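Local coordinates for protein S-adenosylmethionine tRNA ribosyltransferase (Rhodococcus sp., PDB 2NS0) that is of unknown function, belonging to a helix-turn-helix-related family, and is possibly an S-adenosylmethionine tRNA ribosyltransferase, at residues R47-V61 and P70-T82. Residues are numbered along the deposited sequence; the frame is centred on the assembly and turned at random.
Sequences REAAGRLADAGEVEV and PRSARGPIRIRWT
Glu60 OE1 takes two bonds from one guanidinium, NE and NH2 of Arg80 each lying 2.9 Å from it. Both nitrogens approach the oxygen from the same face of the carboxylate, while OE1 itself sits at the guanidinium's edge, near its plane. This salt bridge crosses the hydrogen-bonded pair Glu60–Arg80 of antiparallel strands 59-61 and 78-81, whose backbones exchange two bonds, Glu60 N to Arg80 O at 2.8 Å and Arg80 N to Glu60 O. On the other side of the sheet, Val61 sets CG1 against Ile77 CD1 and, with its other methyl, CG2, meets Pro70 CD at 3.6 Å. Ile79 CD1 reaches Ala50 CB (4.0 Å), joining this layer to helix 43-55. At the strand end, Thr82 OG1 donates to Gly57 O, in the Schellman motif that follows helix 43-55.

Arg71 grips Asp55 end-on, NH2 to OD1 and NH1 to OD2 (2.8 Å), both bonds nearly straight; a bend at chi3 (-60°) turns its guanidinium so that one face lies over Gly51 CA, where a side chain would clash. Asp69 also pairs with Arg71 NE. With an alanine in place of Arg71, Asp55 is likely to lose its charged mate across the contact, and the surface of Gly51 its flat cover. Arg47, extended from CG to NE, sends NH1 to Pro70 O (2.8 Å), and Ile77 CD1 lies over the centre of one face of its guanidinium. Helix, tight turn and beta hairpin, with the loop after the hairpin returning over the helix before the third strand, are consistent with a winged-helix variant of the helix-turn-helix fold.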
ATOM      1  N   ARG A  47       4.813   0.029  -3.603  1.00 17.62           N
ATOM      2  CA  ARG A  47       3.892  -0.013  -4.768  1.00 16.70           C
ATOM      3  C   ARG A  47       3.720  -1.396  -5.360  1.00 16.91           C
ATOM      4  O   ARG A  47       2.600  -1.775  -5.735  1.00 17.71           O
ATOM      5  CB  ARG A  47       4.318   0.964  -5.861  1.00 17.25           C
ATOM      6  CG  ARG A  47       4.209   2.408  -5.409  1.00 19.38           C
ATOM      7  CD  ARG A  47       4.501   3.386  -6.559  1.00 24.36           C
ATOM      8  NE  ARG A  47       3.979   4.730  -6.295  1.00 28.81           N
ATOM      9  CZ  ARG A  47       3.071   5.376  -7.047  1.00 31.33           C
ATOM     10  NH1 ARG A  47       2.530   4.835  -8.144  1.00 33.80           N
ATOM     11  NH2 ARG A  47       2.686   6.588  -6.705  1.00 29.96           N
ATOM     12  N   GLU A  48       4.802  -2.166  -5.444  1.00 16.59           N
ATOM     13  CA  GLU A  48       4.721  -3.531  -5.967  1.00 16.76           C
ATOM     14  C   GLU A  48       3.879  -4.397  -5.052  1.00 15.90           C
ATOM     15  O   GLU A  48       3.024  -5.140  -5.517  1.00 16.33           O
ATOM     16  CB  GLU A  48       6.104  -4.162  -6.189  1.00 15.49           C
ATOM     17  CG  GLU A  48       6.910  -3.513  -7.285  1.00 19.46           C
ATOM     18  CD  GLU A  48       6.350  -3.791  -8.659  1.00 23.49           C
ATOM     19  OE1 GLU A  48       5.709  -4.857  -8.868  1.00 25.52           O
ATOM     20  OE2 GLU A  48       6.559  -2.944  -9.549  1.00 29.36           O
ATOM     21  N   ALA A  49       4.114  -4.274  -3.747  1.00 15.92           N
ATOM     22  CA  ALA A  49       3.319  -4.992  -2.744  1.00 16.21           C
ATOM     23  C   ALA A  49       1.827  -4.675  -2.811  1.00 17.06           C
ATOM     24  O   ALA A  49       0.987  -5.608  -2.847  1.00 19.14           O
ATOM     25  CB  ALA A  49       3.878  -4.745  -1.328  1.00 14.62           C
ATOM     26  N   ALA A  50       1.486  -3.385  -2.795  1.00 17.39           N
ATOM     27  CA  ALA A  50       0.107  -2.935  -3.008  1.00 17.94           C
ATOM     28  C   ALA A  50      -0.466  -3.536  -4.320  1.00 18.36           C
ATOM     29  O   ALA A  50      -1.615  -3.939  -4.376  1.00 18.01           O
ATOM     30  CB  ALA A  50       0.065  -1.386  -3.012  1.00 18.04           C
ATOM     31  N   GLY A  51       0.355  -3.612  -5.371  1.00 18.39           N
ATOM     32  CA  GLY A  51      -0.099  -4.171  -6.682  1.00 17.64           C
ATOM     33  C   GLY A  51      -0.461  -5.651  -6.556  1.00 17.65           C
ATOM     34  O   GLY A  51      -1.495  -6.107  -7.059  1.00 17.84           O
ATOM     35  N   ARG A  52       0.385  -6.403  -5.866  1.00 17.68           N
ATOM     36  CA  ARG A  52       0.075  -7.794  -5.580  1.00 18.67           C
ATOM     37  C   ARG A  52      -1.211  -7.987  -4.748  1.00 18.16           C
ATOM     38  O   ARG A  52      -2.018  -8.858  -5.056  1.00 17.85           O
ATOM     39  CB  ARG A  52       1.281  -8.506  -4.934  1.00 19.00           C
ATOM     40  CG  ARG A  52       2.444  -8.721  -5.913  1.00 19.47           C
ATOM     41  CD  ARG A  52       3.595  -9.574  -5.295  1.00 20.15           C
ATOM     42  NE  ARG A  52       4.059  -9.018  -4.026  1.00 20.71           N
ATOM     43  CZ  ARG A  52       5.039  -8.120  -3.893  1.00 21.55           C
ATOM     44  NH1 ARG A  52       5.717  -7.671  -4.950  1.00 17.95           N
ATOM     45  NH2 ARG A  52       5.355  -7.681  -2.682  1.00 18.92           N
ATOM     46  N   LEU A  53      -1.404  -7.185  -3.699  1.00 17.98           N
ATOM     47  CA  LEU A  53      -2.612  -7.287  -2.890  1.00 17.80           C
ATOM     48  C   LEU A  53      -3.861  -6.815  -3.632  1.00 17.26           C
ATOM     49  O   LEU A  53      -4.960  -7.306  -3.389  1.00 16.91           O
ATOM     50  CB  LEU A  53      -2.450  -6.517  -1.568  1.00 17.49           C
ATOM     51  CG  LEU A  53      -1.421  -7.137  -0.627  1.00 18.99           C
ATOM     52  CD1 LEU A  53      -1.393  -6.314   0.686  1.00 21.23           C
ATOM     53  CD2 LEU A  53      -1.702  -8.568  -0.359  1.00 18.23           C
ATOM     54  N   ALA A  54      -3.688  -5.857  -4.539  1.00 17.12           N
ATOM     55  CA  ALA A  54      -4.748  -5.434  -5.453  1.00 16.39           C
ATOM     56  C   ALA A  54      -5.115  -6.544  -6.434  1.00 16.29           C
ATOM     57  O   ALA A  54      -6.279  -6.803  -6.644  1.00 16.97           O
ATOM     58  CB  ALA A  54      -4.346  -4.120  -6.202  1.00 15.64           C
ATOM     59  N   ASP A  55      -4.126  -7.197  -7.034  1.00 17.03           N
ATOM     60  CA  ASP A  55      -4.377  -8.330  -7.943  1.00 16.22           C
ATOM     61  C   ASP A  55      -5.182  -9.458  -7.236  1.00 16.78           C
ATOM     62  O   ASP A  55      -6.026 -10.122  -7.853  1.00 16.72           O
ATOM     63  CB  ASP A  55      -3.067  -8.902  -8.487  1.00 16.70           C
ATOM     64  CG  ASP A  55      -2.335  -7.943  -9.458  1.00 17.21           C
ATOM     65  OD1 ASP A  55      -2.961  -6.988  -9.963  1.00 15.25           O
ATOM     66  OD2 ASP A  55      -1.116  -8.134  -9.681  1.00 14.59           O
ATOM     67  N   ALA A  56      -4.937  -9.633  -5.937  1.00 17.28           N
ATOM     68  CA  ALA A  56      -5.568 -10.666  -5.141  1.00 16.74           C
ATOM     69  C   ALA A  56      -6.957 -10.222  -4.694  1.00 16.18           C
ATOM     70  O   ALA A  56      -7.697 -10.998  -4.164  1.00 17.30           O
ATOM     71  CB  ALA A  56      -4.710 -10.977  -3.960  1.00 16.43           C
ATOM     72  N   GLY A  57      -7.288  -8.957  -4.924  1.00 17.10           N
ATOM     73  CA  GLY A  57      -8.586  -8.425  -4.621  1.00 15.81           C
ATOM     74  C   GLY A  57      -8.745  -8.004  -3.177  1.00 16.14           C
ATOM     75  O   GLY A  57      -9.830  -7.582  -2.811  1.00 15.57           O
ATOM     76  N   GLU A  58      -7.671  -8.087  -2.382  1.00 16.12           N
ATOM     77  CA  GLU A  58      -7.681  -7.709  -0.950  1.00 16.82           C
ATOM     78  C   GLU A  58      -7.767  -6.187  -0.682  1.00 16.72           C
ATOM     79  O   GLU A  58      -8.451  -5.733   0.263  1.00 15.87           O
ATOM     80  CB  GLU A  58      -6.414  -8.227  -0.274  1.00 16.98           C
ATOM     81  CG  GLU A  58      -6.327  -9.743  -0.320  1.00 20.27           C
ATOM     82  CD  GLU A  58      -5.332 -10.325   0.683  1.00 22.00           C
ATOM     83  OE1 GLU A  58      -4.796  -9.567   1.518  1.00 22.42           O
ATOM     84  OE2 GLU A  58      -5.130 -11.557   0.633  1.00 24.11           O
ATOM     85  N   VAL A  59      -7.044  -5.417  -1.487  1.00 16.08           N
ATOM     86  CA  VAL A  59      -7.033  -3.979  -1.370  1.00 16.17           C
ATOM     87  C   VAL A  59      -7.308  -3.377  -2.739  1.00 17.44           C
ATOM     88  O   VAL A  59      -7.189  -4.077  -3.753  1.00 16.79           O
ATOM     89  CB  VAL A  59      -5.653  -3.438  -0.818  1.00 16.28           C
ATOM     90  CG1 VAL A  59      -5.263  -4.127   0.525  1.00 15.11           C
ATOM     91  CG2 VAL A  59      -4.547  -3.505  -1.871  1.00 15.92           C
ATOM     92  N   GLU A  60      -7.693  -2.096  -2.752  1.00 17.77           N
ATOM     93  CA  GLU A  60      -7.695  -1.281  -3.968  1.00 18.99           C
ATOM     94  C   GLU A  60      -6.768  -0.089  -3.788  1.00 19.47           C
ATOM     95  O   GLU A  60      -6.615   0.467  -2.673  1.00 20.03           O
ATOM     96  CB  GLU A  60      -9.094  -0.733  -4.285  1.00 19.26           C
ATOM     97  CG  GLU A  60     -10.095  -1.798  -4.680  1.00 21.05           C
ATOM     98  CD  GLU A  60     -11.505  -1.297  -4.645  1.00 22.28           C
ATOM     99  OE1 GLU A  60     -11.893  -0.655  -3.632  1.00 26.91           O
ATOM    100  OE2 GLU A  60     -12.214  -1.521  -5.651  1.00 23.61           O
ATOM    101  N   VAL A  61      -6.191   0.341  -4.895  1.00 18.94           N
ATOM    102  CA  VAL A  61      -5.343   1.515  -4.877  1.00 19.44           C
ATOM    103  C   VAL A  61      -6.122   2.568  -5.670  1.00 20.13           C
ATOM    104  O   VAL A  61      -6.712   2.244  -6.733  1.00 20.23           O
ATOM    105  CB  VAL A  61      -3.975   1.223  -5.582  1.00 19.42           C
ATOM    106  CG1 VAL A  61      -3.154   2.516  -5.737  1.00 20.46           C
ATOM    107  CG2 VAL A  61      -3.181   0.078  -4.879  1.00 17.47           C
ATOM    108  N   PRO A  70      -1.093   0.686  -8.902  1.00 16.06           N
ATOM    109  CA  PRO A  70       0.007   1.425  -8.243  1.00 16.95           C
ATOM    110  C   PRO A  70       1.335   1.279  -8.977  1.00 18.07           C
ATOM    111  O   PRO A  70       2.237   2.105  -8.806  1.00 18.36           O
ATOM    112  CB  PRO A  70       0.147   0.703  -6.892  1.00 15.72           C
ATOM    113  CG  PRO A  70      -0.332  -0.649  -7.155  1.00 15.69           C
ATOM    114  CD  PRO A  70      -1.550  -0.414  -8.029  1.00 15.35           C
ATOM    115  N   ARG A  71       1.450   0.223  -9.776  1.00 19.62           N
ATOM    116  CA  ARG A  71       2.681  -0.031 -10.535  1.00 20.99           C
ATOM    117  C   ARG A  71       2.805   0.910 -11.725  1.00 21.23           C
ATOM    118  O   ARG A  71       3.917   1.160 -12.193  1.00 22.33           O
ATOM    119  CB  ARG A  71       2.790  -1.521 -10.939  1.00 20.17           C
ATOM    120  CG  ARG A  71       3.090  -2.438  -9.739  1.00 23.21           C
ATOM    121  CD  ARG A  71       2.546  -3.843  -9.945  1.00 23.27           C
ATOM    122  NE  ARG A  71       1.087  -3.823 -10.137  1.00 26.31           N
ATOM    123  CZ  ARG A  71       0.310  -4.893 -10.015  1.00 27.57           C
ATOM    124  NH1 ARG A  71       0.828  -6.079  -9.704  1.00 26.83           N
ATOM    125  NH2 ARG A  71      -0.988  -4.779 -10.206  1.00 27.24           N
ATOM    126  N   SER A  72       1.671   1.447 -12.185  1.00 22.03           N
ATOM    127  CA  SER A  72       1.580   2.359 -13.366  1.00 21.72           C
ATOM    128  C   SER A  72       1.388   3.836 -13.049  1.00 20.92           C
ATOM    129  O   SER A  72       1.801   4.691 -13.822  1.00 20.65           O
ATOM    130  CB  SER A  72       0.399   1.971 -14.232  1.00 21.06           C
ATOM    131  OG  SER A  72       0.649   0.712 -14.787  1.00 27.61           O
ATOM    132  N   ALA A  73       0.714   4.105 -11.935  1.00 20.03           N
ATOM    133  CA  ALA A  73       0.253   5.445 -11.520  1.00 20.56           C
ATOM    134  C   ALA A  73       1.420   6.347 -11.141  1.00 20.91           C
ATOM    135  O   ALA A  73       2.340   5.928 -10.470  1.00 20.35           O
ATOM    136  CB  ALA A  73      -0.754   5.352 -10.318  1.00 20.58           C
ATOM    137  N   ARG A  74       1.341   7.598 -11.583  1.00 21.97           N
ATOM    138  CA  ARG A  74       2.346   8.620 -11.314  1.00 22.44           C
ATOM    139  C   ARG A  74       1.909   9.447 -10.109  1.00 22.45           C
ATOM    140  O   ARG A  74       0.794   9.964 -10.044  1.00 22.11           O
ATOM    141  CB  ARG A  74       2.541   9.520 -12.554  1.00 22.63           C
ATOM    142  CG  ARG A  74       3.350  10.794 -12.284  1.00 22.73           C
ATOM    143  CD  ARG A  74       3.301  11.788 -13.469  1.00 23.41           C
ATOM    144  NE  ARG A  74       3.763  11.171 -14.718  1.00 26.00           N
ATOM    145  CZ  ARG A  74       5.048  11.087 -15.078  1.00 27.76           C
ATOM    146  NH1 ARG A  74       5.996  11.602 -14.285  1.00 26.05           N
ATOM    147  NH2 ARG A  74       5.389  10.496 -16.234  1.00 22.11           N
ATOM    148  N   GLY A  75       2.801   9.552  -9.137  1.00 22.72           N
ATOM    149  CA  GLY A  75       2.550  10.375  -7.981  1.00 22.58           C
ATOM    150  C   GLY A  75       1.649   9.749  -6.940  1.00 22.68           C
ATOM    151  O   GLY A  75       1.363   8.560  -7.011  1.00 24.02           O
ATOM    152  N   PRO A  76       1.250  10.550  -5.929  1.00 22.15           N
ATOM    153  CA  PRO A  76       0.565  10.093  -4.729  1.00 21.14           C
ATOM    154  C   PRO A  76      -0.694   9.265  -4.975  1.00 19.85           C
ATOM    155  O   PRO A  76      -1.543   9.619  -5.799  1.00 20.18           O
ATOM    156  CB  PRO A  76       0.238  11.401  -3.980  1.00 21.61           C
ATOM    157  CG  PRO A  76       1.294  12.355  -4.406  1.00 22.86           C
ATOM    158  CD  PRO A  76       1.533  12.004  -5.864  1.00 22.07           C
ATOM    159  N   ILE A  77      -0.791   8.165  -4.245  1.00 17.20           N
ATOM    160  CA  ILE A  77      -1.891   7.259  -4.372  1.00 16.98           C
ATOM    161  C   ILE A  77      -2.372   6.901  -2.958  1.00 16.81           C
ATOM    162  O   ILE A  77      -1.667   7.154  -1.970  1.00 17.01           O
ATOM    163  CB  ILE A  77      -1.485   5.960  -5.127  1.00 16.94           C
ATOM    164  CG1 ILE A  77      -0.291   5.261  -4.383  1.00 18.49           C
ATOM    165  CG2 ILE A  77      -1.234   6.273  -6.655  1.00 16.37           C
ATOM    166  CD1 ILE A  77       0.147   3.850  -4.842  1.00 16.09           C
ATOM    167  N   ARG A  78      -3.567   6.323  -2.875  1.00 17.35           N
ATOM    168  CA  ARG A  78      -4.135   5.863  -1.593  1.00 17.42           C
ATOM    169  C   ARG A  78      -4.308   4.354  -1.628  1.00 17.34           C
ATOM    170  O   ARG A  78      -4.538   3.796  -2.693  1.00 16.20           O
ATOM    171  CB  ARG A  78      -5.510   6.506  -1.359  1.00 18.11           C
ATOM    172  CG  ARG A  78      -5.528   8.037  -1.297  1.00 17.26           C
ATOM    173  CD  ARG A  78      -4.522   8.582  -0.268  1.00 17.40           C
ATOM    174  NE  ARG A  78      -4.783   8.154   1.121  1.00 13.52           N
ATOM    175  CZ  ARG A  78      -4.031   8.552   2.146  1.00 14.47           C
ATOM    176  NH1 ARG A  78      -3.004   9.357   1.935  1.00 15.21           N
ATOM    177  NH2 ARG A  78      -4.284   8.166   3.384  1.00 16.52           N
ATOM    178  N   ILE A  79      -4.193   3.686  -0.474  1.00 17.81           N
ATOM    179  CA  ILE A  79      -4.448   2.220  -0.397  1.00 17.49           C
ATOM    180  C   ILE A  79      -5.556   1.937   0.601  1.00 18.02           C
ATOM    181  O   ILE A  79      -5.487   2.422   1.716  1.00 18.23           O
ATOM    182  CB  ILE A  79      -3.164   1.416   0.019  1.00 17.52           C
ATOM    183  CG1 ILE A  79      -1.961   1.810  -0.859  1.00 18.52           C
ATOM    184  CG2 ILE A  79      -3.407  -0.084  -0.012  1.00 17.20           C
ATOM    185  CD1 ILE A  79      -0.544   1.413  -0.228  1.00 18.94           C
ATOM    186  N   ARG A  80      -6.572   1.170   0.192  1.00 17.09           N
ATOM    187  CA  ARG A  80      -7.751   0.873   1.018  1.00 17.66           C
ATOM    188  C   ARG A  80      -8.110  -0.614   0.896  1.00 17.71           C
ATOM    189  O   ARG A  80      -7.815  -1.267  -0.129  1.00 18.07           O
ATOM    190  CB  ARG A  80      -8.978   1.735   0.576  1.00 16.55           C
ATOM    191  CG  ARG A  80      -9.568   1.326  -0.789  1.00 15.73           C
ATOM    192  CD  ARG A  80     -10.385   2.444  -1.398  1.00 19.51           C
ATOM    193  NE  ARG A  80     -11.191   1.969  -2.526  1.00 20.27           N
ATOM    194  CZ  ARG A  80     -12.012   2.715  -3.267  1.00 21.23           C
ATOM    195  NH1 ARG A  80     -12.190   4.045  -3.055  1.00 15.87           N
ATOM    196  NH2 ARG A  80     -12.677   2.101  -4.228  1.00 18.25           N
ATOM    197  N   TRP A  81      -8.725  -1.159   1.937  1.00 18.88           N
ATOM    198  CA  TRP A  81      -9.388  -2.463   1.831  1.00 18.55           C
ATOM    199  C   TRP A  81     -10.428  -2.388   0.715  1.00 20.04           C
ATOM    200  O   TRP A  81     -11.158  -1.393   0.584  1.00 19.68           O
ATOM    201  CB  TRP A  81     -10.117  -2.761   3.132  1.00 19.60           C
ATOM    202  CG  TRP A  81      -9.261  -3.110   4.333  1.00 17.44           C
ATOM    203  CD1 TRP A  81      -9.369  -2.582   5.596  1.00 18.04           C
ATOM    204  CD2 TRP A  81      -8.187  -4.070   4.386  1.00 18.06           C
ATOM    205  NE1 TRP A  81      -8.460  -3.165   6.422  1.00 16.88           N
ATOM    206  CE2 TRP A  81      -7.710  -4.077   5.709  1.00 17.15           C
ATOM    207  CE3 TRP A  81      -7.606  -4.945   3.440  1.00 15.66           C
ATOM    208  CZ2 TRP A  81      -6.661  -4.937   6.141  1.00 19.93           C
ATOM    209  CZ3 TRP A  81      -6.569  -5.782   3.848  1.00 19.68           C
ATOM    210  CH2 TRP A  81      -6.099  -5.770   5.198  1.00 18.64           C
ATOM    211  N   THR A  82     -10.512  -3.427  -0.099  1.00 20.22           N
ATOM    212  CA  THR A  82     -11.670  -3.609  -0.967  1.00 21.58           C
ATOM    213  C   THR A  82     -12.928  -3.767  -0.090  1.00 23.58           C
ATOM    214  O   THR A  82     -12.913  -4.477   0.940  1.00 23.13           O
ATOM    215  CB  THR A  82     -11.487  -4.855  -1.832  1.00 21.00           C
ATOM    216  OG1 THR A  82     -10.268  -4.725  -2.552  1.00 19.09           O
ATOM    217  CG2 THR A  82     -12.604  -5.028  -2.851  1.00 21.36           C
TER